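Side-chain contacts in uncharacterized GST-like proteinprotein (Pseudomonas syringae pv. tomato, PDB 3IC8), which is of unknown function but has the two-domain architecture of the glutathione S-transferases, with further beta strands following in its C-terminal part: residues A[188-191]-A[192-196]; A[33-37]-A[38-42]; A[70-73]-A[74-78]. All blocks are in the same frame, centred on the assembly; numbering follows the deposited sequence.

Overall arrangement
From the N terminus the chain first meets contact 2, where residues 33-42 turn out of strand 28-33 and into helix 41-47. Contact 3, at residues 70-78, lies on the final turns of helix 66-76, still within the thioredoxin-like N-terminal domain. Contact 1, at residues 188-196, closes helix 180-193 in the helical C-terminal domain. All three are local and follow one another in series, so none nests within or crosses another, and only contact 2 closes a loop. Their centres stand 26 to 28 Å apart and they do not touch. Contacts 1 and 2 both also reach the second subunit.

Contact 1: residues A[188-191]-A[192-196]; sequences TLWF and LKQTP
Lys-193 N donates to Leu-189 O at 3.2 Å, an ordinary helical bond four residues back, but Gln-194 N turns to Phe-191 O, three residues back, in a weak bond of 3.3 Å as helix 180-193 runs out. Along one flank the leucines meet by their methyls, with CD2 of Leu-189 4.1 Å from CD2 of Leu-192. The latter branch is swung back along the helix by a CG lying beside its own backbone N (chi1 -75°), which also brings CD2 within 3.6 Å of Thr-188 O. Leucine suits both places: this side of the helix is buried within the all-helical C-terminal domain of the glutathione S-transferase fold, where Leu-189 packs on helices 149-167 and 206-216, and Leu-192 on helices 88-110 and 149-167. On another flank the bent chain of Gln-194 (chi2 -48°) curls one end of its amide over the centre of one face of the Trp-190 indole, the two planes 53° apart. Phe-191 turns its ring edge to Thr-188 O and meets Phe-14 edge-to-face. Lys-193 keeps CG 3.4 Å from Leu-189 O, and the rest of its chain carries NZ away to a salt bridge with Asp-203 and a hydrogen bond to Tyr-9 OH of the second subunit.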
ATOM      1  N   THR A 188       6.806  -6.959  19.496  1.00 23.98           N
ATOM      2  CA  THR A 188       7.353  -5.946  20.380  1.00 23.38           C
ATOM      3  C   THR A 188       7.220  -4.548  19.822  1.00 23.83           C
ATOM      4  O   THR A 188       6.895  -3.642  20.510  1.00 24.43           O
ATOM      5  CB  THR A 188       8.840  -6.234  20.834  1.00 23.24           C
ATOM      6  OG1 THR A 188       9.779  -5.768  19.874  1.00 21.66           O
ATOM      7  CG2 THR A 188       9.071  -7.651  21.063  1.00 20.77           C
ATOM      8  N   LEU A 189       7.473  -4.402  18.542  1.00 23.96           N
ATOM      9  CA  LEU A 189       7.387  -3.138  17.852  1.00 24.73           C
ATOM     10  C   LEU A 189       5.985  -2.580  17.762  1.00 25.06           C
ATOM     11  O   LEU A 189       5.788  -1.415  17.652  1.00 24.65           O
ATOM     12  CB  LEU A 189       7.988  -3.261  16.484  1.00 24.66           C
ATOM     13  CG  LEU A 189       9.406  -3.743  16.546  1.00 24.67           C
ATOM     14  CD1 LEU A 189      10.016  -3.588  15.245  1.00 24.63           C
ATOM     15  CD2 LEU A 189      10.176  -3.001  17.556  1.00 24.89           C
ATOM     16  N   TRP A 190       5.023  -3.467  17.782  1.00 24.94           N
ATOM     17  CA  TRP A 190       3.639  -3.136  17.681  1.00 25.43           C
ATOM     18  C   TRP A 190       3.234  -2.280  18.869  1.00 25.68           C
ATOM     19  O   TRP A 190       2.443  -1.388  18.744  1.00 25.80           O
ATOM     20  CB  TRP A 190       2.841  -4.423  17.571  1.00 25.15           C
ATOM     21  CG  TRP A 190       1.412  -4.302  17.691  1.00 24.85           C
ATOM     22  CD1 TRP A 190       0.656  -4.790  18.660  1.00 23.92           C
ATOM     23  CD2 TRP A 190       0.540  -3.676  16.777  1.00 25.80           C
ATOM     24  NE1 TRP A 190      -0.638  -4.506  18.443  1.00 25.31           N
ATOM     25  CE2 TRP A 190      -0.737  -3.814  17.278  1.00 23.98           C
ATOM     26  CE3 TRP A 190       0.725  -2.994  15.584  1.00 26.60           C
ATOM     27  CZ2 TRP A 190      -1.825  -3.298  16.649  1.00 25.40           C
ATOM     28  CZ3 TRP A 190      -0.354  -2.492  14.957  1.00 27.00           C
ATOM     29  CH2 TRP A 190      -1.616  -2.641  15.486  1.00 26.26           C
ATOM     30  N   PHE A 191       3.810  -2.556  20.023  1.00 25.82           N
ATOM     31  CA  PHE A 191       3.560  -1.749  21.191  1.00 26.05           C
ATOM     32  C   PHE A 191       4.036  -0.320  20.988  1.00 25.30           C
ATOM     33  O   PHE A 191       3.357   0.595  21.337  1.00 25.29           O
ATOM     34  CB  PHE A 191       4.229  -2.354  22.429  1.00 26.24           C
ATOM     35  CG  PHE A 191       3.525  -3.538  22.988  1.00 27.32           C
ATOM     36  CD1 PHE A 191       2.563  -3.399  23.940  1.00 29.02           C
ATOM     37  CD2 PHE A 191       3.832  -4.792  22.571  1.00 28.14           C
ATOM     38  CE1 PHE A 191       1.930  -4.484  24.446  1.00 28.11           C
ATOM     39  CE2 PHE A 191       3.192  -5.863  23.061  1.00 28.53           C
ATOM     40  CZ  PHE A 191       2.244  -5.714  23.999  1.00 29.61           C
ATOM     41  N   LEU A 192       5.208  -0.142  20.417  1.00 24.70           N
ATOM     42  CA  LEU A 192       5.761   1.175  20.186  1.00 24.34           C
ATOM     43  C   LEU A 192       4.962   2.019  19.220  1.00 24.05           C
ATOM     44  O   LEU A 192       4.842   3.183  19.398  1.00 24.30           O
ATOM     45  CB  LEU A 192       7.204   1.111  19.761  1.00 24.14           C
ATOM     46  CG  LEU A 192       8.355   0.817  20.717  1.00 25.22           C
ATOM     47  CD1 LEU A 192       8.203   1.231  22.120  1.00 23.44           C
ATOM     48  CD2 LEU A 192       8.810  -0.557  20.609  1.00 25.18           C
ATOM     49  N   LYS A 193       4.397   1.390  18.217  1.00 23.40           N
ATOM     50  CA  LYS A 193       3.623   2.032  17.190  1.00 23.14           C
ATOM     51  C   LYS A 193       2.335   2.672  17.684  1.00 22.68           C
ATOM     52  O   LYS A 193       1.787   3.490  17.041  1.00 21.97           O
ATOM     53  CB  LYS A 193       3.322   1.047  16.090  1.00 23.05           C
ATOM     54  CG  LYS A 193       4.505   0.633  15.294  1.00 25.09           C
ATOM     55  CD  LYS A 193       5.019   1.740  14.432  1.00 26.65           C
ATOM     56  CE  LYS A 193       4.400   1.699  13.083  1.00 25.98           C
ATOM     57  NZ  LYS A 193       4.892   2.761  12.238  1.00 27.47           N
ATOM     58  N   GLN A 194       1.897   2.276  18.858  1.00 22.39           N
ATOM     59  CA  GLN A 194       0.678   2.733  19.479  1.00 22.74           C
ATOM     60  C   GLN A 194       0.636   4.201  19.878  1.00 23.13           C
ATOM     61  O   GLN A 194      -0.408   4.765  20.046  1.00 22.72           O
ATOM     62  CB  GLN A 194       0.346   1.864  20.680  1.00 23.01           C
ATOM     63  CG  GLN A 194       0.136   0.413  20.389  1.00 22.85           C
ATOM     64  CD  GLN A 194      -0.772   0.160  19.242  1.00 22.83           C
ATOM     65  OE1 GLN A 194      -0.376  -0.373  18.242  1.00 22.53           O
ATOM     66  NE2 GLN A 194      -1.997   0.556  19.379  1.00 20.02           N
ATOM     67  N   THR A 195       1.797   4.787  20.050  1.00 23.62           N
ATOM     68  CA  THR A 195       1.928   6.091  20.611  1.00 24.75           C
ATOM     69  C   THR A 195       2.843   6.972  19.797  1.00 24.86           C
ATOM     70  O   THR A 195       3.813   6.541  19.260  1.00 24.61           O
ATOM     71  CB  THR A 195       2.513   5.971  21.976  1.00 25.15           C
ATOM     72  OG1 THR A 195       1.464   5.938  22.924  1.00 27.29           O
ATOM     73  CG2 THR A 195       3.391   7.099  22.247  1.00 23.62           C
ATOM     74  N   PRO A 196       2.495   8.231  19.714  1.00 25.11           N
ATOM     75  CA  PRO A 196       3.281   9.200  18.985  1.00 24.85           C
ATOM     76  C   PRO A 196       4.635   9.375  19.588  1.00 24.48           C
ATOM     77  O   PRO A 196       5.590   9.554  18.886  1.00 24.89           O
ATOM     78  CB  PRO A 196       2.460  10.456  19.145  1.00 25.11           C
ATOM     79  CG  PRO A 196       1.130  10.000  19.254  1.00 24.82           C
ATOM     80  CD  PRO A 196       1.105   8.661  19.826  1.00 25.10           C
TER

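Contact 2: residues A[33-37]-A[38-42]; sequences TIPSI and MPKPD
Pro-35 O receives the ammonium of Lys-40 in a short hydrogen bond, 2.7 Å from NZ to O. The donor lies in the carbonyl plane, at a C=O...N angle of 159°, so the approach is close to straight on. To reach it, the lysine chain runs nearly extended through chi2 and chi3 and then bends at its last torsion (chi4 -127°), spanning the mouth of the turn from one limb to the other. Lysine suits the place because its chain is long enough to cross the turn and carries a donor at its end. Its methylenes are used on the way: Lys-40 CG rests 3.9 Å from CG of the Pro-35 ring, the two side chains running antiparallel where they pass, and the same Lys-40 CG lies 3.6 Å from Ile-37 O. On the returning limb, just past the tip of the turn, a cis peptide bond joins Met-38 (a selenomethionine) to Pro-39, a geometry that proline tolerates far better than other residues and that turns the chain sharply. Lys-40 occupies the N-cap position, and Pro-41 opens the helix, where the missing N-H of proline costs nothing. The turn thus connects strand 28-33 to helix 41-47 in the N-terminal domain. Asp-42, in the first turn of that helix, ties it to Arg-292 and Ser-228, while Ser-36 packs on Ala-199 of the second subunit.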
ATOM      1  N   THR A  33     -14.313 -14.647  22.901  1.00 26.70           N
ATOM      2  CA  THR A  33     -13.906 -13.495  23.664  1.00 28.09           C
ATOM      3  C   THR A  33     -14.003 -13.750  25.142  1.00 27.98           C
ATOM      4  O   THR A  33     -15.050 -13.910  25.683  1.00 28.56           O
ATOM      5  CB  THR A  33     -14.777 -12.307  23.350  1.00 28.31           C
ATOM      6  OG1 THR A  33     -14.674 -11.994  21.969  1.00 30.44           O
ATOM      7  CG2 THR A  33     -14.345 -11.145  24.135  1.00 27.37           C
ATOM      8  N   ILE A  34     -12.870 -13.782  25.798  1.00 28.09           N
ATOM      9  CA  ILE A  34     -12.796 -14.008  27.215  1.00 27.62           C
ATOM     10  C   ILE A  34     -13.050 -12.755  27.999  1.00 27.63           C
ATOM     11  O   ILE A  34     -13.018 -11.686  27.459  1.00 27.56           O
ATOM     12  CB  ILE A  34     -11.437 -14.519  27.577  1.00 27.80           C
ATOM     13  CG1 ILE A  34     -10.389 -13.509  27.192  1.00 26.85           C
ATOM     14  CG2 ILE A  34     -11.150 -15.779  26.852  1.00 27.49           C
ATOM     15  CD1 ILE A  34      -9.089 -13.968  27.491  1.00 28.86           C
ATOM     16  N   PRO A  35     -13.259 -12.901  29.289  1.00 27.58           N
ATOM     17  CA  PRO A  35     -13.381 -11.766  30.192  1.00 27.20           C
ATOM     18  C   PRO A  35     -12.040 -11.226  30.667  1.00 27.66           C
ATOM     19  O   PRO A  35     -11.131 -11.984  30.854  1.00 27.48           O
ATOM     20  CB  PRO A  35     -14.148 -12.356  31.363  1.00 27.26           C
ATOM     21  CG  PRO A  35     -14.086 -13.770  31.214  1.00 27.11           C
ATOM     22  CD  PRO A  35     -13.983 -14.059  29.798  1.00 27.65           C
ATOM     23  N   SER A  36     -11.919  -9.920  30.817  1.00 27.51           N
ATOM     24  CA  SER A  36     -10.823  -9.329  31.550  1.00 27.85           C
ATOM     25  C   SER A  36     -10.910  -9.644  33.033  1.00 28.24           C
ATOM     26  O   SER A  36      -9.923  -9.836  33.701  1.00 28.13           O
ATOM     27  CB  SER A  36     -10.772  -7.823  31.338  1.00 27.91           C
ATOM     28  OG  SER A  36     -12.051  -7.268  31.249  1.00 26.47           O
ATOM     29  N   ILE A  37     -12.130  -9.644  33.527  1.00 28.64           N
ATOM     30  CA  ILE A  37     -12.470  -9.792  34.925  1.00 29.04           C
ATOM     31  C   ILE A  37     -12.278 -11.190  35.446  1.00 29.59           C
ATOM     32  O   ILE A  37     -12.525 -12.128  34.722  1.00 30.24           O
ATOM     33  CB  ILE A  37     -13.933  -9.515  35.067  1.00 29.14           C
ATOM     34  CG1 ILE A  37     -14.155  -8.064  35.424  1.00 29.08           C
ATOM     35  CG2 ILE A  37     -14.522 -10.416  36.058  1.00 28.72           C
ATOM     36  CD1 ILE A  37     -14.429  -7.246  34.260  1.00 28.57           C
HETATM   37  N   MSE A  38     -11.846 -11.330  36.693  1.00 29.30           N
HETATM   38  CA  MSE A  38     -11.781 -12.629  37.343  1.00 29.16           C
HETATM   39  C   MSE A  38     -13.134 -13.077  37.800  1.00 29.09           C
HETATM   40  O   MSE A  38     -14.024 -12.288  38.001  1.00 29.31           O
HETATM   41  CB  MSE A  38     -10.896 -12.623  38.563  1.00 20.00           C
HETATM   42  CG  MSE A  38      -9.457 -12.538  38.291  1.00 20.00           C
HETATM   43 SE   MSE A  38      -8.774 -13.902  37.206  1.00 20.00          SE
HETATM   44  CE  MSE A  38      -8.224 -12.755  35.810  1.00 20.00           C
ATOM     45  N   PRO A  39     -13.278 -14.357  38.011  1.00 28.84           N
ATOM     46  CA  PRO A  39     -12.316 -15.321  37.559  1.00 28.49           C
ATOM     47  C   PRO A  39     -12.807 -15.610  36.167  1.00 28.30           C
ATOM     48  O   PRO A  39     -13.701 -14.919  35.708  1.00 28.92           O
ATOM     49  CB  PRO A  39     -12.577 -16.486  38.493  1.00 28.53           C
ATOM     50  CG  PRO A  39     -14.007 -16.339  38.885  1.00 28.25           C
ATOM     51  CD  PRO A  39     -14.513 -15.034  38.385  1.00 28.93           C
ATOM     52  N   LYS A  40     -12.267 -16.594  35.489  1.00 27.25           N
ATOM     53  CA  LYS A  40     -12.726 -16.829  34.144  1.00 26.40           C
ATOM     54  C   LYS A  40     -13.134 -18.263  34.035  1.00 25.71           C
ATOM     55  O   LYS A  40     -12.398 -19.086  33.568  1.00 25.60           O
ATOM     56  CB  LYS A  40     -11.628 -16.514  33.158  1.00 26.15           C
ATOM     57  CG  LYS A  40     -11.069 -15.137  33.274  1.00 25.84           C
ATOM     58  CD  LYS A  40      -9.815 -14.980  32.478  1.00 25.17           C
ATOM     59  CE  LYS A  40      -9.055 -13.764  32.897  1.00 26.10           C
ATOM     60  NZ  LYS A  40      -8.734 -12.889  31.759  1.00 26.74           N
ATOM     61  N   PRO A  41     -14.325 -18.542  34.513  1.00 25.31           N
ATOM     62  CA  PRO A  41     -14.827 -19.896  34.713  1.00 24.72           C
ATOM     63  C   PRO A  41     -14.978 -20.732  33.461  1.00 23.94           C
ATOM     64  O   PRO A  41     -14.613 -21.875  33.479  1.00 23.66           O
ATOM     65  CB  PRO A  41     -16.176 -19.657  35.357  1.00 24.43           C
ATOM     66  CG  PRO A  41     -16.476 -18.248  35.092  1.00 25.15           C
ATOM     67  CD  PRO A  41     -15.222 -17.546  35.087  1.00 25.05           C
ATOM     68  N   ASP A  42     -15.498 -20.174  32.394  1.00 23.35           N
ATOM     69  CA  ASP A  42     -15.535 -20.893  31.149  1.00 22.93           C
ATOM     70  C   ASP A  42     -14.142 -21.199  30.637  1.00 22.35           C
ATOM     71  O   ASP A  42     -13.923 -22.221  30.045  1.00 22.09           O
ATOM     72  CB  ASP A  42     -16.383 -20.178  30.110  1.00 23.11           C
ATOM     73  CG  ASP A  42     -17.819 -20.059  30.530  1.00 24.44           C
ATOM     74  OD1 ASP A  42     -18.088 -20.314  31.702  1.00 25.04           O
ATOM     75  OD2 ASP A  42     -18.677 -19.711  29.708  1.00 24.32           O
TER

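Contact 3: residues A[70-73]-A[74-78]; sequences ARRL and EQEKA
Arg-72 and Glu-76, one helical turn apart, form a salt bridge in which a single carboxylate oxygen takes two donors. NH1 of Arg-72 lies 3.1 Å from Glu-76 OE2, with an N-H...O angle of 155°, and NH2 adds a weak bond to the same oxygen at 3.4 Å. The carboxylate sits at the guanidinium's edge and offers OE2 on its anti side, with NH1 33° out of the carboxylate plane. Gln-75 supplies a different contact: its amide stacks on the guanidinium with the planes only 6° apart, its OE1 3.7 Å from CZ of Arg-72. The arginine reaches both neighbours because CG stands opposite its backbone N (chi1 -178°) and the chain then bends at chi2. NE donates to Tyr-63 OH, so each of the three nitrogens has a partner, that of NH2 weak, and the bonds at NE and NH1 together with the stacked amide should limit the group's rotation. Glu-74 points its acid elsewhere: OE1 accepts from Tyr-83 N, while OE2 accepts from Phe-82 N and forms a salt bridge with Lys-25 NZ, a demand for acceptors that a carboxylate meets well. Backbone needs are met by the usual bonds four residues back, ending with Lys-77 N on Leu-73 O at 2.8 Å. An i to i+4 Arg-Glu pair of this kind is a familiar feature of helices, here on helix 66-76 of the thioredoxin-like N-terminal domain of the glutathione S-transferase fold, where the arginine side chain also rests on strand 55-58.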
ATOM      1  N   ALA A  70       2.344 -22.295  18.267  1.00 25.20           N
ATOM      2  CA  ALA A  70       2.978 -22.256  16.983  1.00 25.23           C
ATOM      3  C   ALA A  70       3.292 -23.626  16.470  1.00 25.16           C
ATOM      4  O   ALA A  70       3.097 -23.900  15.330  1.00 25.21           O
ATOM      5  CB  ALA A  70       4.222 -21.464  17.060  1.00 25.15           C
ATOM      6  N   ARG A  71       3.798 -24.482  17.319  1.00 24.80           N
ATOM      7  CA  ARG A  71       4.048 -25.840  16.928  1.00 24.95           C
ATOM      8  C   ARG A  71       2.835 -26.679  16.584  1.00 24.97           C
ATOM      9  O   ARG A  71       2.904 -27.497  15.729  1.00 24.88           O
ATOM     10  CB  ARG A  71       4.951 -26.516  17.932  1.00 25.08           C
ATOM     11  CG  ARG A  71       6.308 -25.958  17.836  1.00 26.86           C
ATOM     12  CD  ARG A  71       7.239 -26.427  18.866  1.00 28.30           C
ATOM     13  NE  ARG A  71       8.398 -25.568  18.912  1.00 29.12           N
ATOM     14  CZ  ARG A  71       9.452 -25.682  18.136  1.00 28.65           C
ATOM     15  NH1 ARG A  71       9.520 -26.622  17.248  1.00 29.49           N
ATOM     16  NH2 ARG A  71      10.441 -24.859  18.263  1.00 29.98           N
ATOM     17  N   ARG A  72       1.742 -26.500  17.297  1.00 25.01           N
ATOM     18  CA  ARG A  72       0.487 -27.122  16.972  1.00 25.41           C
ATOM     19  C   ARG A  72      -0.038 -26.636  15.659  1.00 25.19           C
ATOM     20  O   ARG A  72      -0.585 -27.384  14.918  1.00 25.57           O
ATOM     21  CB  ARG A  72      -0.521 -26.896  18.075  1.00 25.77           C
ATOM     22  CG  ARG A  72      -1.831 -27.535  17.845  1.00 27.19           C
ATOM     23  CD  ARG A  72      -1.665 -28.959  17.424  1.00 29.00           C
ATOM     24  NE  ARG A  72      -2.917 -29.631  17.135  1.00 27.84           N
ATOM     25  CZ  ARG A  72      -3.434 -29.766  15.929  1.00 30.02           C
ATOM     26  NH1 ARG A  72      -2.830 -29.273  14.887  1.00 30.81           N
ATOM     27  NH2 ARG A  72      -4.560 -30.398  15.764  1.00 29.87           N
ATOM     28  N   LEU A  73       0.133 -25.363  15.385  1.00 24.98           N
ATOM     29  CA  LEU A  73      -0.253 -24.794  14.117  1.00 24.84           C
ATOM     30  C   LEU A  73       0.530 -25.368  12.962  1.00 24.88           C
ATOM     31  O   LEU A  73       0.001 -25.626  11.922  1.00 24.30           O
ATOM     32  CB  LEU A  73      -0.075 -23.293  14.143  1.00 24.25           C
ATOM     33  CG  LEU A  73      -1.123 -22.497  14.899  1.00 25.45           C
ATOM     34  CD1 LEU A  73      -0.891 -21.036  14.780  1.00 23.58           C
ATOM     35  CD2 LEU A  73      -2.525 -22.863  14.504  1.00 23.48           C
ATOM     36  N   GLU A  74       1.814 -25.547  13.185  1.00 24.91           N
ATOM     37  CA  GLU A  74       2.724 -26.067  12.217  1.00 25.26           C
ATOM     38  C   GLU A  74       2.310 -27.464  11.842  1.00 25.80           C
ATOM     39  O   GLU A  74       2.444 -27.860  10.723  1.00 26.17           O
ATOM     40  CB  GLU A  74       4.143 -26.028  12.777  1.00 24.50           C
ATOM     41  CG  GLU A  74       5.204 -26.395  11.810  1.00 24.84           C
ATOM     42  CD  GLU A  74       5.922 -25.210  11.245  1.00 26.89           C
ATOM     43  OE1 GLU A  74       7.091 -25.329  10.882  1.00 26.18           O
ATOM     44  OE2 GLU A  74       5.319 -24.154  11.161  1.00 24.05           O
ATOM     45  N   GLN A  75       1.840 -28.216  12.812  1.00 26.65           N
ATOM     46  CA  GLN A  75       1.261 -29.504  12.569  1.00 28.18           C
ATOM     47  C   GLN A  75      -0.032 -29.427  11.756  1.00 28.42           C
ATOM     48  O   GLN A  75      -0.222 -30.188  10.839  1.00 29.47           O
ATOM     49  CB  GLN A  75       1.053 -30.234  13.891  1.00 28.33           C
ATOM     50  CG  GLN A  75       0.121 -31.405  13.852  1.00 29.40           C
ATOM     51  CD  GLN A  75      -0.177 -31.953  15.216  1.00 31.16           C
ATOM     52  OE1 GLN A  75      -1.179 -32.604  15.423  1.00 30.37           O
ATOM     53  NE2 GLN A  75       0.696 -31.690  16.154  1.00 31.95           N
ATOM     54  N   GLU A  76      -0.918 -28.506  12.087  1.00 28.77           N
ATOM     55  CA  GLU A  76      -2.128 -28.342  11.312  1.00 28.52           C
ATOM     56  C   GLU A  76      -1.932 -27.875   9.896  1.00 28.17           C
ATOM     57  O   GLU A  76      -2.468 -28.453   9.007  1.00 28.27           O
ATOM     58  CB  GLU A  76      -3.083 -27.412  12.027  1.00 28.63           C
ATOM     59  CG  GLU A  76      -4.480 -27.377  11.473  1.00 30.23           C
ATOM     60  CD  GLU A  76      -5.331 -28.519  11.930  1.00 31.92           C
ATOM     61  OE1 GLU A  76      -6.519 -28.511  11.652  1.00 34.62           O
ATOM     62  OE2 GLU A  76      -4.834 -29.441  12.555  1.00 33.39           O
ATOM     63  N   LYS A  77      -1.174 -26.825   9.677  1.00 27.94           N
ATOM     64  CA  LYS A  77      -0.815 -26.439   8.326  1.00 27.31           C
ATOM     65  C   LYS A  77       0.683 -26.228   8.216  1.00 27.16           C
ATOM     66  O   LYS A  77       1.209 -25.286   8.733  1.00 26.88           O
ATOM     67  CB  LYS A  77      -1.553 -25.172   7.957  1.00 27.23           C
ATOM     68  CG  LYS A  77      -1.410 -24.747   6.564  1.00 28.23           C
ATOM     69  CD  LYS A  77      -2.690 -24.198   6.048  1.00 30.34           C
ATOM     70  CE  LYS A  77      -2.509 -22.820   5.514  1.00 32.45           C
ATOM     71  NZ  LYS A  77      -2.192 -22.820   4.090  1.00 34.41           N
ATOM     72  N   ALA A  78       1.368 -27.112   7.529  1.00 26.75           N
ATOM     73  CA  ALA A  78       2.810 -27.068   7.477  1.00 26.46           C
ATOM     74  C   ALA A  78       3.422 -25.857   6.836  1.00 25.88           C
ATOM     75  O   ALA A  78       4.423 -25.393   7.269  1.00 26.15           O
ATOM     76  CB  ALA A  78       3.332 -28.286   6.834  1.00 26.25           C
TER